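Long-range contacts in OxyA protein (Actinoplanes teichomyceticus, PDB 5HH3), which probably catalyses, as a haem-thiolate cytochrome P450 monooxygenase, a phenolic coupling step that cyclises the peptide during glycopeptide antibiotic biosynthesis: residues 103-108 and 217-222; 113-118 and 156-161; 277-282 and 338-343. All blocks are in the same frame, centred on the assembly; numbering follows the deposited sequence.

Contact 1 of 3, residues 103-108 and 217-222; sequences RRMVAP and REYGDE. With HEM (protoporphyrin IX containing Fe), chain G.
M105 and Y219 bring the two backbones closest, with 5.9 Å between their CA atoms. Residues 103-106 of helix 98-106, followed by 3-10 geometry at A107 and P108, pack on 217-222, in which 220-222 keep helical phi/psi without the regular bonds. The Y219 ring lies against the chain from R104 to M105. M105 CG sits over one face, 3.9 Å from the Y219 ring centroid and 20° off the normal, a CH-pi contact offset toward the rim. The sulfur follows as an oblique Met-aromatic partner, M105 SD being 4.8 Å from the same centroid. Chi1 and chi2 carry M105 SD to 3.4 Å from the carbonyl oxygen E222 O, and the chi3 bend (-74°) lays CE beside the same oxygen. Y219 CE2 comes obliquely within 3.4 Å of R104 O, while P108 CG stands at the ring edge. The extended E218 crosses P108 obliquely, OE2 lying 3.5 Å from P108 CG. R103 points the other way: its NH1 donates to HEM O2A at 2.8 Å, with the propionate oxygen in the guanidinium plane, and also to the carbonyl of H347. Helix 98-106, the C helix of the P450 fold, thus has the haem propionate on one flank and, on the other, helix 211-219 at the protein surface; I223, in the loop after that helix, also touches M105.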
loop_
_atom_site.group_PDB
_atom_site.type_symbol
_atom_site.label_atom_id
_atom_site.label_comp_id
_atom_site.label_asym_id
_atom_site.label_seq_id
_atom_site.Cartn_x
_atom_site.Cartn_y
_atom_site.Cartn_z
ATOM N N ARG B 103 -6.474 1.751 26.436
ATOM C CA ARG B 103 -5.622 2.862 26.810
ATOM C C ARG B 103 -5.622 3.231 28.312
ATOM O O ARG B 103 -4.552 3.513 28.869
ATOM C CB ARG B 103 -5.898 4.094 25.958
ATOM C CG ARG B 103 -4.930 5.210 26.329
ATOM C CD ARG B 103 -4.683 6.147 25.207
ATOM N NE ARG B 103 -3.814 7.216 25.672
ATOM C CZ ARG B 103 -3.083 7.991 24.888
ATOM N NH1 ARG B 103 -3.061 7.812 23.565
ATOM N NH2 ARG B 103 -2.353 8.940 25.447
ATOM N N ARG B 104 -6.780 3.203 28.979
ATOM C CA ARG B 104 -6.811 3.466 30.432
ATOM C C ARG B 104 -5.963 2.494 31.250
ATOM O O ARG B 104 -5.473 2.871 32.319
ATOM C CB ARG B 104 -8.223 3.427 31.006
ATOM C CG ARG B 104 -9.011 4.706 30.807
ATOM C CD ARG B 104 -10.281 4.693 31.638
ATOM N NE ARG B 104 -11.168 3.591 31.258
ATOM C CZ ARG B 104 -12.402 3.710 30.759
ATOM N NH1 ARG B 104 -12.985 4.891 30.579
ATOM N NH2 ARG B 104 -13.083 2.614 30.447
ATOM N N MET B 105 -5.856 1.241 30.803
ATOM C CA MET B 105 -5.158 0.213 31.587
ATOM C C MET B 105 -3.637 0.342 31.490
ATOM O O MET B 105 -2.915 -0.016 32.429
ATOM C CB MET B 105 -5.603 -1.186 31.166
ATOM C CG MET B 105 -7.069 -1.403 31.415
ATOM S SD MET B 105 -7.589 -3.117 31.331
ATOM C CE MET B 105 -7.526 -3.373 29.567
ATOM N N VAL B 106 -3.159 0.835 30.359
ATOM C CA VAL B 106 -1.724 1.006 30.151
ATOM C C VAL B 106 -1.222 2.404 30.494
ATOM O O VAL B 106 -0.030 2.557 30.786
ATOM C CB VAL B 106 -1.245 0.537 28.752
ATOM C CG1 VAL B 106 -1.519 -0.962 28.586
ATOM C CG2 VAL B 106 -1.871 1.312 27.631
ATOM N N ALA B 107 -2.110 3.404 30.521
ATOM C CA ALA B 107 -1.693 4.787 30.823
ATOM C C ALA B 107 -0.921 4.982 32.156
ATOM O O ALA B 107 -0.002 5.767 32.190
ATOM C CB ALA B 107 -2.876 5.765 30.722
ATOM N N PRO B 108 -1.281 4.262 33.234
ATOM C CA PRO B 108 -0.537 4.377 34.495
ATOM C C PRO B 108 0.985 4.140 34.405
ATOM O O PRO B 108 1.745 4.760 35.159
ATOM C CB PRO B 108 -1.186 3.310 35.361
ATOM C CG PRO B 108 -2.608 3.305 34.884
ATOM C CD PRO B 108 -2.478 3.419 33.407
ATOM N N ARG B 217 -0.855 -4.442 38.660
ATOM C CA ARG B 217 -1.326 -4.023 40.004
ATOM C C ARG B 217 -2.650 -3.270 39.948
ATOM O O ARG B 217 -3.545 -3.524 40.737
ATOM C CB ARG B 217 -0.297 -3.125 40.712
ATOM C CG ARG B 217 0.539 -3.841 41.744
ATOM C CD ARG B 217 1.823 -3.082 42.043
ATOM N NE ARG B 217 2.556 -3.725 43.126
ATOM C CZ ARG B 217 3.715 -3.294 43.623
ATOM N NH1 ARG B 217 4.308 -2.199 43.137
ATOM N NH2 ARG B 217 4.290 -3.968 44.612
ATOM N N GLU B 218 -2.743 -2.316 39.032
ATOM C CA GLU B 218 -3.904 -1.463 38.958
ATOM C C GLU B 218 -5.023 -2.127 38.171
ATOM O O GLU B 218 -6.192 -1.875 38.448
ATOM C CB GLU B 218 -3.538 -0.113 38.330
ATOM C CG GLU B 218 -4.562 0.976 38.628
ATOM C CD GLU B 218 -4.097 2.363 38.220
ATOM O OE1 GLU B 218 -2.955 2.742 38.574
ATOM O OE2 GLU B 218 -4.883 3.085 37.559
ATOM N N TYR B 219 -4.672 -2.974 37.200
ATOM C CA TYR B 219 -5.642 -3.477 36.220
ATOM C C TYR B 219 -5.420 -4.931 35.838
ATOM O O TYR B 219 -5.734 -5.319 34.706
ATOM C CB TYR B 219 -5.557 -2.603 34.959
ATOM C CG TYR B 219 -6.345 -1.336 35.041
ATOM C CD1 TYR B 219 -7.738 -1.380 35.119
ATOM C CD2 TYR B 219 -5.712 -0.092 35.035
ATOM C CE1 TYR B 219 -8.484 -0.215 35.186
ATOM C CE2 TYR B 219 -6.442 1.084 35.097
ATOM C CZ TYR B 219 -7.831 1.024 35.166
ATOM O OH TYR B 219 -8.582 2.185 35.202
ATOM N N GLY B 220 -4.909 -5.728 36.778
ATOM C CA GLY B 220 -4.453 -7.089 36.509
ATOM C C GLY B 220 -5.451 -7.981 35.833
ATOM O O GLY B 220 -5.175 -8.560 34.787
ATOM N N ASP B 221 -6.631 -8.068 36.406
ATOM C CA ASP B 221 -7.647 -8.932 35.818
ATOM C C ASP B 221 -8.134 -8.440 34.456
ATOM O O ASP B 221 -8.195 -9.226 33.499
ATOM C CB ASP B 221 -8.834 -9.129 36.749
ATOM C CG ASP B 221 -9.525 -10.464 36.509
ATOM O OD1 ASP B 221 -8.801 -11.423 36.129
ATOM O OD2 ASP B 221 -10.765 -10.561 36.693
ATOM N N GLU B 222 -8.402 -7.135 34.352
ATOM C CA GLU B 222 -9.090 -6.591 33.199
ATOM C C GLU B 222 -8.219 -6.524 31.936
ATOM O O GLU B 222 -8.743 -6.231 30.865
ATOM C CB GLU B 222 -9.698 -5.213 33.529
ATOM C CG GLU B 222 -10.756 -5.199 34.652
ATOM C CD GLU B 222 -12.135 -5.774 34.268
ATOM O OE1 GLU B 222 -12.502 -5.818 33.075
ATOM O OE2 GLU B 222 -12.893 -6.181 35.179
HETATM C CHA HEM G . 1.037 7.588 19.017
HETATM C CHB HEM G . 3.907 5.059 22.000
HETATM C CHC HEM G . 7.625 7.983 20.857
HETATM C CHD HEM G . 4.725 10.522 17.962
HETATM C C1A HEM G . 1.512 6.643 19.895
HETATM C C2A HEM G . 0.752 5.534 20.361
HETATM C C3A HEM G . 1.553 4.830 21.209
HETATM C C4A HEM G . 2.813 5.491 21.266
HETATM C CMA HEM G . 1.191 3.561 21.939
HETATM C CAA HEM G . -0.684 5.220 19.992
HETATM C CBA HEM G . -1.612 5.948 20.963
HETATM C CGA HEM G . -3.093 5.746 20.688
HETATM O O1A HEM G . -3.527 5.417 19.557
HETATM O O2A HEM G . -3.922 5.930 21.619
HETATM C C1B HEM G . 5.196 5.626 21.947
HETATM C C2B HEM G . 6.332 5.130 22.674
HETATM C C3B HEM G . 7.396 5.948 22.361
HETATM C C4B HEM G . 6.853 6.960 21.414
HETATM C CMB HEM G . 6.359 3.942 23.613
HETATM C CAB HEM G . 8.803 5.953 22.835
HETATM C CBB HEM G . 9.330 5.207 23.811
HETATM C C1C HEM G . 7.191 8.941 19.949
HETATM C C2C HEM G . 7.989 9.960 19.386
HETATM C C3C HEM G . 7.151 10.695 18.538
HETATM C C4C HEM G . 5.845 10.097 18.623
HETATM C CMC HEM G . 9.468 10.184 19.644
HETATM C CAC HEM G . 7.447 11.886 17.699
HETATM C CBC HEM G . 8.599 12.548 17.635
HETATM C C1D HEM G . 3.490 9.879 18.044
HETATM C C2D HEM G . 2.340 10.367 17.252
HETATM C C3D HEM G . 1.311 9.555 17.538
HETATM C C4D HEM G . 1.853 8.578 18.506
HETATM C CMD HEM G . 2.259 11.524 16.282
HETATM C CAD HEM G . -0.091 9.670 16.956
HETATM C CBD HEM G . -0.275 8.985 15.593
HETATM C CGD HEM G . -1.715 9.158 15.082
HETATM O O1D HEM G . -2.107 8.650 14.016
HETATM O O2D HEM G . -2.574 9.817 15.684
HETATM N NA HEM G . 2.768 6.614 20.469
HETATM N NB HEM G . 5.555 6.710 21.253
HETATM N NC HEM G . 5.903 9.066 19.513
HETATM N ND HEM G . 3.144 8.826 18.810
HETATM FE FE HEM G . 4.291 7.819 19.988
HETATM O O HOH W 1 4.637 6.439 18.439
#

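Contact 2 of 3, residues 113-118 and 156-161; sequences RRMQKF and CDFLGI
F118 offers its ring face to the edge of F158, a T-shaped pair with centroids 6.0 Å apart and planes at 67°. Both rings leave their helices with CG anti to the backbone N, and the side chains cross at about a right angle. The end of the F118 ring is pushed against the other backbone: F118 CZ comes within 3.4 Å of F158 N and 3.8 Å of F158 CB. D157 CB meets the same ring at its edge, in plane, with the carboxylate turned nearly perpendicular to the ring; its oxygens are taken up by R163, in a salt bridge, and by Q166. These helices, 112-136 and 142-159, are the D and E helices of the P450 fold, which with I (225-256) and L (351-368) form its conserved four-helix bundle. L353 of the latter touches M115, F118 and F158, and V235 of helix 225-256 touches F158. The CE1 side of the F158 ring is met by two further side chains of helix 112-136. M115, bent at chi2 and chi3, swings its methyl in so that CE lies 3.4 Å from F158 CE1, obliquely to the ring. R114 crosses nearby with its guanidinium 41° from the ring plane, NH2 being 3.6 Å from F158 CE1, while the same nitrogen makes a weak hydrogen bond to A109 O. Just beyond, helix 142-159 stops in a Schellman motif: G160 adopts positive phi, and I161 N reaches back to C156 O at 3.0 Å.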
loop_
_atom_site.group_PDB
_atom_site.type_symbol
_atom_site.label_atom_id
_atom_site.label_comp_id
_atom_site.label_asym_id
_atom_site.label_seq_id
_atom_site.Cartn_x
_atom_site.Cartn_y
_atom_site.Cartn_z
ATOM N N ARG B 113 4.940 10.697 37.730
ATOM C CA ARG B 113 5.694 10.148 38.859
ATOM C C ARG B 113 6.578 8.968 38.464
ATOM O O ARG B 113 7.662 8.772 39.017
ATOM C CB ARG B 113 4.755 9.724 40.001
ATOM C CG ARG B 113 4.068 10.888 40.711
ATOM C CD ARG B 113 3.633 10.515 42.125
ATOM N NE ARG B 113 2.750 11.531 42.711
ATOM C CZ ARG B 113 2.290 11.527 43.966
ATOM N NH1 ARG B 113 2.620 10.557 44.820
ATOM N NH2 ARG B 113 1.491 12.512 44.377
ATOM N N ARG B 114 6.106 8.179 37.513
ATOM C CA ARG B 114 6.876 7.050 37.008
ATOM C C ARG B 114 8.140 7.472 36.245
ATOM O O ARG B 114 9.202 6.852 36.395
ATOM C CB ARG B 114 5.965 6.162 36.174
ATOM C CG ARG B 114 4.971 5.405 37.062
ATOM C CD ARG B 114 5.520 4.028 37.367
ATOM N NE ARG B 114 5.708 3.390 36.073
ATOM C CZ ARG B 114 6.562 2.418 35.777
ATOM N NH1 ARG B 114 7.348 1.860 36.714
ATOM N NH2 ARG B 114 6.592 1.983 34.504
ATOM N N MET B 115 8.030 8.541 35.458
ATOM C CA MET B 115 9.179 9.075 34.725
ATOM C C MET B 115 10.239 9.728 35.618
ATOM O O MET B 115 11.434 9.574 35.356
ATOM C CB MET B 115 8.703 10.007 33.608
ATOM C CG MET B 115 7.834 9.287 32.585
ATOM S SD MET B 115 8.695 7.927 31.760
ATOM C CE MET B 115 8.300 6.450 32.676
ATOM N N GLN B 116 9.816 10.395 36.691
ATOM C CA GLN B 116 10.745 10.906 37.711
ATOM C C GLN B 116 11.609 9.799 38.330
ATOM O O GLN B 116 12.797 9.986 38.552
ATOM C CB GLN B 116 9.977 11.588 38.841
ATOM C CG GLN B 116 9.300 12.900 38.461
ATOM C CD GLN B 116 8.234 13.335 39.470
ATOM O OE1 GLN B 116 8.121 12.780 40.565
ATOM N NE2 GLN B 116 7.435 14.324 39.088
ATOM N N LYS B 117 10.992 8.661 38.626
ATOM C CA LYS B 117 11.709 7.507 39.176
ATOM C C LYS B 117 12.702 6.864 38.210
ATOM O O LYS B 117 13.724 6.346 38.634
ATOM C CB LYS B 117 10.723 6.452 39.671
ATOM C CG LYS B 117 10.058 6.863 40.968
ATOM C CD LYS B 117 9.023 5.859 41.427
ATOM C CE LYS B 117 8.367 6.335 42.716
ATOM N NZ LYS B 117 7.642 7.630 42.537
ATOM N N PHE B 118 12.381 6.884 36.919
ATOM C CA PHE B 118 13.214 6.274 35.894
ATOM C C PHE B 118 14.425 7.156 35.513
ATOM O O PHE B 118 15.393 6.657 34.960
ATOM C CB PHE B 118 12.327 5.978 34.676
ATOM C CG PHE B 118 12.930 5.040 33.662
ATOM C CD1 PHE B 118 13.448 3.806 34.043
ATOM C CD2 PHE B 118 12.908 5.365 32.307
ATOM C CE1 PHE B 118 13.981 2.943 33.107
ATOM C CE2 PHE B 118 13.445 4.500 31.362
ATOM C CZ PHE B 118 13.984 3.293 31.769
ATOM N N CYS B 156 13.990 -1.160 26.895
ATOM C CA CYS B 156 14.042 -2.449 27.598
ATOM C C CYS B 156 14.104 -2.297 29.123
ATOM O O CYS B 156 13.430 -3.041 29.826
ATOM C CB CYS B 156 15.193 -3.338 27.107
ATOM S SG CYS B 156 14.935 -3.964 25.431
ATOM N N ASP B 157 14.892 -1.338 29.627
ATOM C CA ASP B 157 14.911 -1.018 31.080
ATOM C C ASP B 157 13.522 -0.587 31.570
ATOM O O ASP B 157 13.079 -1.045 32.616
ATOM C CB ASP B 157 15.936 0.074 31.438
ATOM C CG ASP B 157 17.382 -0.404 31.351
ATOM O OD1 ASP B 157 17.646 -1.618 31.181
ATOM O OD2 ASP B 157 18.284 0.457 31.459
ATOM N N PHE B 158 12.826 0.240 30.789
ATOM C CA PHE B 158 11.483 0.680 31.141
ATOM C C PHE B 158 10.531 -0.519 31.271
ATOM O O PHE B 158 9.729 -0.576 32.199
ATOM C CB PHE B 158 10.988 1.715 30.130
ATOM C CG PHE B 158 9.542 2.094 30.284
ATOM C CD1 PHE B 158 9.141 2.980 31.279
ATOM C CD2 PHE B 158 8.583 1.588 29.415
ATOM C CE1 PHE B 158 7.805 3.331 31.415
ATOM C CE2 PHE B 158 7.244 1.943 29.544
ATOM C CZ PHE B 158 6.858 2.824 30.544
ATOM N N LEU B 159 10.659 -1.481 30.359
ATOM C CA LEU B 159 9.919 -2.736 30.447
ATOM C C LEU B 159 10.379 -3.694 31.546
ATOM O O LEU B 159 9.659 -4.637 31.854
ATOM C CB LEU B 159 9.973 -3.496 29.131
ATOM C CG LEU B 159 9.305 -2.846 27.937
ATOM C CD1 LEU B 159 9.446 -3.822 26.784
ATOM C CD2 LEU B 159 7.828 -2.534 28.211
ATOM N N GLY B 160 11.562 -3.487 32.115
ATOM C CA GLY B 160 12.095 -4.373 33.123
ATOM C C GLY B 160 12.748 -5.624 32.552
ATOM O O GLY B 160 12.857 -6.625 33.260
ATOM N N ILE B 161 13.188 -5.596 31.290
ATOM C CA ILE B 161 13.925 -6.740 30.742
ATOM C C ILE B 161 15.320 -6.716 31.407
ATOM O O ILE B 161 15.970 -5.681 31.376
ATOM C CB ILE B 161 14.080 -6.679 29.196
ATOM C CG1 ILE B 161 12.749 -6.402 28.463
ATOM C CG2 ILE B 161 14.704 -7.966 28.669
ATOM C CD1 ILE B 161 11.625 -7.339 28.826
#

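Contact 3 of 3, residues 277-282 and 338-343; sequences EVIRYL and HLAFGH. With HEM (protoporphyrin IX containing Fe), chain G.
I279 CG2 makes a CH-pi contact over one face of the H338 imidazole, 3.8 Å from the ring centroid and 16° off the normal. The same methyl is pressed against A340, I279 CG2 to A340 CB being 3.3 Å, tighter than ordinary van der Waals packing. The other branch of I279 goes to F341: CD1 meets the phenyl edge, 3.9 Å from F341 CE2. Between the two segments the contact is van der Waals and CH-pi; the hydrogen bonds lie within each segment or go to outside residues. A340 N donates to H338 ND1 at 3.2 Å, close to the imidazole plane, which fixes the ring's rotation; H338 CG sits between the backbone N and the carbonyl carbon (chi1 64°). The charges belong to the ExxR motif of the K helix: R280 grips E277 side-on, NE to OE2 and NH2 to OE1, both 3.0 Å and near the guanidinium plane, though each oxygen is met from above the carboxylate plane. R333 binds E277 as well, completing the Glu-Arg-Arg network known from P450s, and D327 takes R280 NH1. Haem packing comes from the cysteine loop: F341, the phenylalanine of the P450 signature ahead of the axial ligand C348, has CE1 3.6 Å from HEM C3C, on the face turned away from water 1. Because ND1 accepts the A340 N-H, H338 is probably neutral and protonated on NE2. Apolar contacts thus join the ExxR helix to the loop on the proximal, cysteine side of the haem, while the buried charges of E277 and R280 are probably balanced by each other and by R333 and D327.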
loop_
_atom_site.group_PDB
_atom_site.type_symbol
_atom_site.label_atom_id
_atom_site.label_comp_id
_atom_site.label_asym_id
_atom_site.label_seq_id
_atom_site.Cartn_x
_atom_site.Cartn_y
_atom_site.Cartn_z
ATOM N N GLU B 277 11.489 23.268 21.238
ATOM C CA GLU B 277 12.004 23.787 19.957
ATOM C C GLU B 277 12.726 22.722 19.121
ATOM O O GLU B 277 12.561 22.674 17.911
ATOM C CB GLU B 277 12.915 24.995 20.174
ATOM C CG GLU B 277 13.558 25.557 18.914
ATOM C CD GLU B 277 12.599 26.246 17.965
ATOM O OE1 GLU B 277 13.087 26.720 16.920
ATOM O OE2 GLU B 277 11.366 26.330 18.222
ATOM N N VAL B 278 13.520 21.875 19.753
ATOM C CA VAL B 278 14.229 20.816 19.036
ATOM C C VAL B 278 13.218 19.867 18.419
ATOM O O VAL B 278 13.347 19.492 17.257
ATOM C CB VAL B 278 15.203 20.039 19.947
ATOM C CG1 VAL B 278 15.864 18.879 19.195
ATOM C CG2 VAL B 278 16.279 20.960 20.480
ATOM N N ILE B 279 12.208 19.488 19.208
ATOM C CA ILE B 279 11.131 18.620 18.728
ATOM C C ILE B 279 10.324 19.269 17.584
ATOM O O ILE B 279 10.073 18.623 16.562
ATOM C CB ILE B 279 10.192 18.183 19.881
ATOM C CG1 ILE B 279 10.926 17.203 20.803
ATOM C CG2 ILE B 279 8.927 17.558 19.312
ATOM C CD1 ILE B 279 10.277 16.954 22.152
ATOM N N ARG B 280 9.934 20.524 17.754
ATOM C CA ARG B 280 9.232 21.271 16.692
ATOM C C ARG B 280 10.006 21.280 15.374
ATOM O O ARG B 280 9.454 20.982 14.316
ATOM C CB ARG B 280 8.981 22.733 17.090
ATOM C CG ARG B 280 8.177 23.530 16.048
ATOM C CD ARG B 280 8.323 25.031 16.218
ATOM N NE ARG B 280 9.676 25.495 15.899
ATOM C CZ ARG B 280 10.140 25.788 14.683
ATOM N NH1 ARG B 280 9.382 25.671 13.595
ATOM N NH2 ARG B 280 11.392 26.211 14.550
ATOM N N TYR B 281 11.273 21.657 15.453
ATOM C CA TYR B 281 12.108 21.812 14.260
ATOM C C TYR B 281 12.344 20.478 13.571
ATOM O O TYR B 281 12.200 20.394 12.364
ATOM C CB TYR B 281 13.435 22.473 14.611
ATOM C CG TYR B 281 14.294 22.814 13.412
ATOM C CD1 TYR B 281 13.954 23.864 12.571
ATOM C CD2 TYR B 281 15.428 22.074 13.116
ATOM C CE1 TYR B 281 14.741 24.190 11.467
ATOM C CE2 TYR B 281 16.217 22.381 12.026
ATOM C CZ TYR B 281 15.872 23.445 11.212
ATOM O OH TYR B 281 16.656 23.750 10.153
ATOM N N LEU B 282 12.671 19.438 14.333
ATOM C CA LEU B 282 12.990 18.137 13.738
ATOM C C LEU B 282 11.777 17.359 13.215
ATOM O O LEU B 282 11.872 16.729 12.154
ATOM C CB LEU B 282 13.774 17.248 14.713
ATOM C CG LEU B 282 15.186 17.712 15.077
ATOM C CD1 LEU B 282 15.846 16.687 15.986
ATOM C CD2 LEU B 282 16.022 17.945 13.829
ATOM N N HIS B 338 4.165 22.957 19.060
ATOM C CA HIS B 338 4.164 21.878 18.079
ATOM C C HIS B 338 3.093 20.833 18.377
ATOM O O HIS B 338 2.520 20.797 19.478
ATOM C CB HIS B 338 5.538 21.215 18.028
ATOM C CG HIS B 338 5.924 20.551 19.312
ATOM N ND1 HIS B 338 5.460 19.309 19.683
ATOM C CD2 HIS B 338 6.724 20.963 20.319
ATOM C CE1 HIS B 338 5.956 18.987 20.861
ATOM N NE2 HIS B 338 6.721 19.971 21.264
ATOM N N LEU B 339 2.844 20.002 17.370
ATOM C CA LEU B 339 1.962 18.842 17.444
ATOM C C LEU B 339 2.720 17.562 17.090
ATOM O O LEU B 339 2.151 16.637 16.486
ATOM C CB LEU B 339 0.807 19.024 16.464
ATOM C CG LEU B 339 -0.095 20.227 16.638
ATOM C CD1 LEU B 339 -0.992 20.371 15.429
ATOM C CD2 LEU B 339 -0.895 20.104 17.932
ATOM N N ALA B 340 4.016 17.522 17.401
ATOM C CA ALA B 340 4.895 16.370 17.091
ATOM C C ALA B 340 4.427 15.023 17.630
ATOM O O ALA B 340 4.758 13.977 17.067
ATOM C CB ALA B 340 6.320 16.653 17.558
ATOM N N PHE B 341 3.680 15.060 18.721
ATOM C CA PHE B 341 3.109 13.871 19.351
ATOM C C PHE B 341 1.602 13.699 19.072
ATOM O O PHE B 341 0.916 12.943 19.771
ATOM C CB PHE B 341 3.361 13.923 20.863
ATOM C CG PHE B 341 4.819 13.888 21.229
ATOM C CD1 PHE B 341 5.510 12.688 21.230
ATOM C CD2 PHE B 341 5.493 15.062 21.600
ATOM C CE1 PHE B 341 6.860 12.649 21.555
ATOM C CE2 PHE B 341 6.838 15.030 21.932
ATOM C CZ PHE B 341 7.526 13.821 21.901
ATOM N N GLY B 342 1.097 14.380 18.042
ATOM C CA GLY B 342 -0.291 14.258 17.667
ATOM C C GLY B 342 -1.215 15.037 18.591
ATOM O O GLY B 342 -0.803 15.985 19.246
ATOM N N HIS B 343 -2.485 14.661 18.579
ATOM C CA HIS B 343 -3.550 15.420 19.223
ATOM C C HIS B 343 -4.831 14.563 19.311
ATOM O O HIS B 343 -5.030 13.653 18.501
ATOM C CB HIS B 343 -3.822 16.689 18.410
ATOM C CG HIS B 343 -4.681 17.691 19.107
ATOM N ND1 HIS B 343 -4.240 18.422 20.182
ATOM C CD2 HIS B 343 -5.950 18.107 18.863
ATOM C CE1 HIS B 343 -5.210 19.224 20.596
ATOM N NE2 HIS B 343 -6.257 19.053 19.812
HETATM C CHA HEM G . 1.037 7.588 19.017
HETATM C CHB HEM G . 3.907 5.059 22.000
HETATM C CHC HEM G . 7.625 7.983 20.857
HETATM C CHD HEM G . 4.725 10.522 17.962
HETATM C C1A HEM G . 1.512 6.643 19.895
HETATM C C2A HEM G . 0.752 5.534 20.361
HETATM C C3A HEM G . 1.553 4.830 21.209
HETATM C C4A HEM G . 2.813 5.491 21.266
HETATM C CMA HEM G . 1.191 3.561 21.939
HETATM C CAA HEM G . -0.684 5.220 19.992
HETATM C CBA HEM G . -1.612 5.948 20.963
HETATM C CGA HEM G . -3.093 5.746 20.688
HETATM O O1A HEM G . -3.527 5.417 19.557
HETATM O O2A HEM G . -3.922 5.930 21.619
HETATM C C1B HEM G . 5.196 5.626 21.947
HETATM C C2B HEM G . 6.332 5.130 22.674
HETATM C C3B HEM G . 7.396 5.948 22.361
HETATM C C4B HEM G . 6.853 6.960 21.414
HETATM C CMB HEM G . 6.359 3.942 23.613
HETATM C CAB HEM G . 8.803 5.953 22.835
HETATM C CBB HEM G . 9.330 5.207 23.811
HETATM C C1C HEM G . 7.191 8.941 19.949
HETATM C C2C HEM G . 7.989 9.960 19.386
HETATM C C3C HEM G . 7.151 10.695 18.538
HETATM C C4C HEM G . 5.845 10.097 18.623
HETATM C CMC HEM G . 9.468 10.184 19.644
HETATM C CAC HEM G . 7.447 11.886 17.699
HETATM C CBC HEM G . 8.599 12.548 17.635
HETATM C C1D HEM G . 3.490 9.879 18.044
HETATM C C2D HEM G . 2.340 10.367 17.252
HETATM C C3D HEM G . 1.311 9.555 17.538
HETATM C C4D HEM G . 1.853 8.578 18.506
HETATM C CMD HEM G . 2.259 11.524 16.282
HETATM C CAD HEM G . -0.091 9.670 16.956
HETATM C CBD HEM G . -0.275 8.985 15.593
HETATM C CGD HEM G . -1.715 9.158 15.082
HETATM O O1D HEM G . -2.107 8.650 14.016
HETATM O O2D HEM G . -2.574 9.817 15.684
HETATM N NA HEM G . 2.768 6.614 20.469
HETATM N NB HEM G . 5.555 6.710 21.253
HETATM N NC HEM G . 5.903 9.066 19.513
HETATM N ND HEM G . 3.144 8.826 18.810
HETATM FE FE HEM G . 4.291 7.819 19.988
HETATM O O HOH W 1 4.637 6.439 18.439
#

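In the fold
Contact 1 lies at the surface; contacts 2 and 3 are buried, the last nearest the middle of the chain. Contact 2 is nested within the chain closed by contact 1, and the two touch where P108 O meets R114 CG, since helices 98-106 and 112-136 are consecutive. Helix 351-368 backs both buried contacts. Contacts 1 and 3 both reach the haem but differently, one by an arginine bond to a propionate, the other by packing against the porphyrin. Across their interfaces, contact 1 relies on a methionine against a tyrosine, contact 2 on crossed phenylalanines, and contact 3 on a branched isoleucine, with the salt bridges kept to the helix and its outside partners.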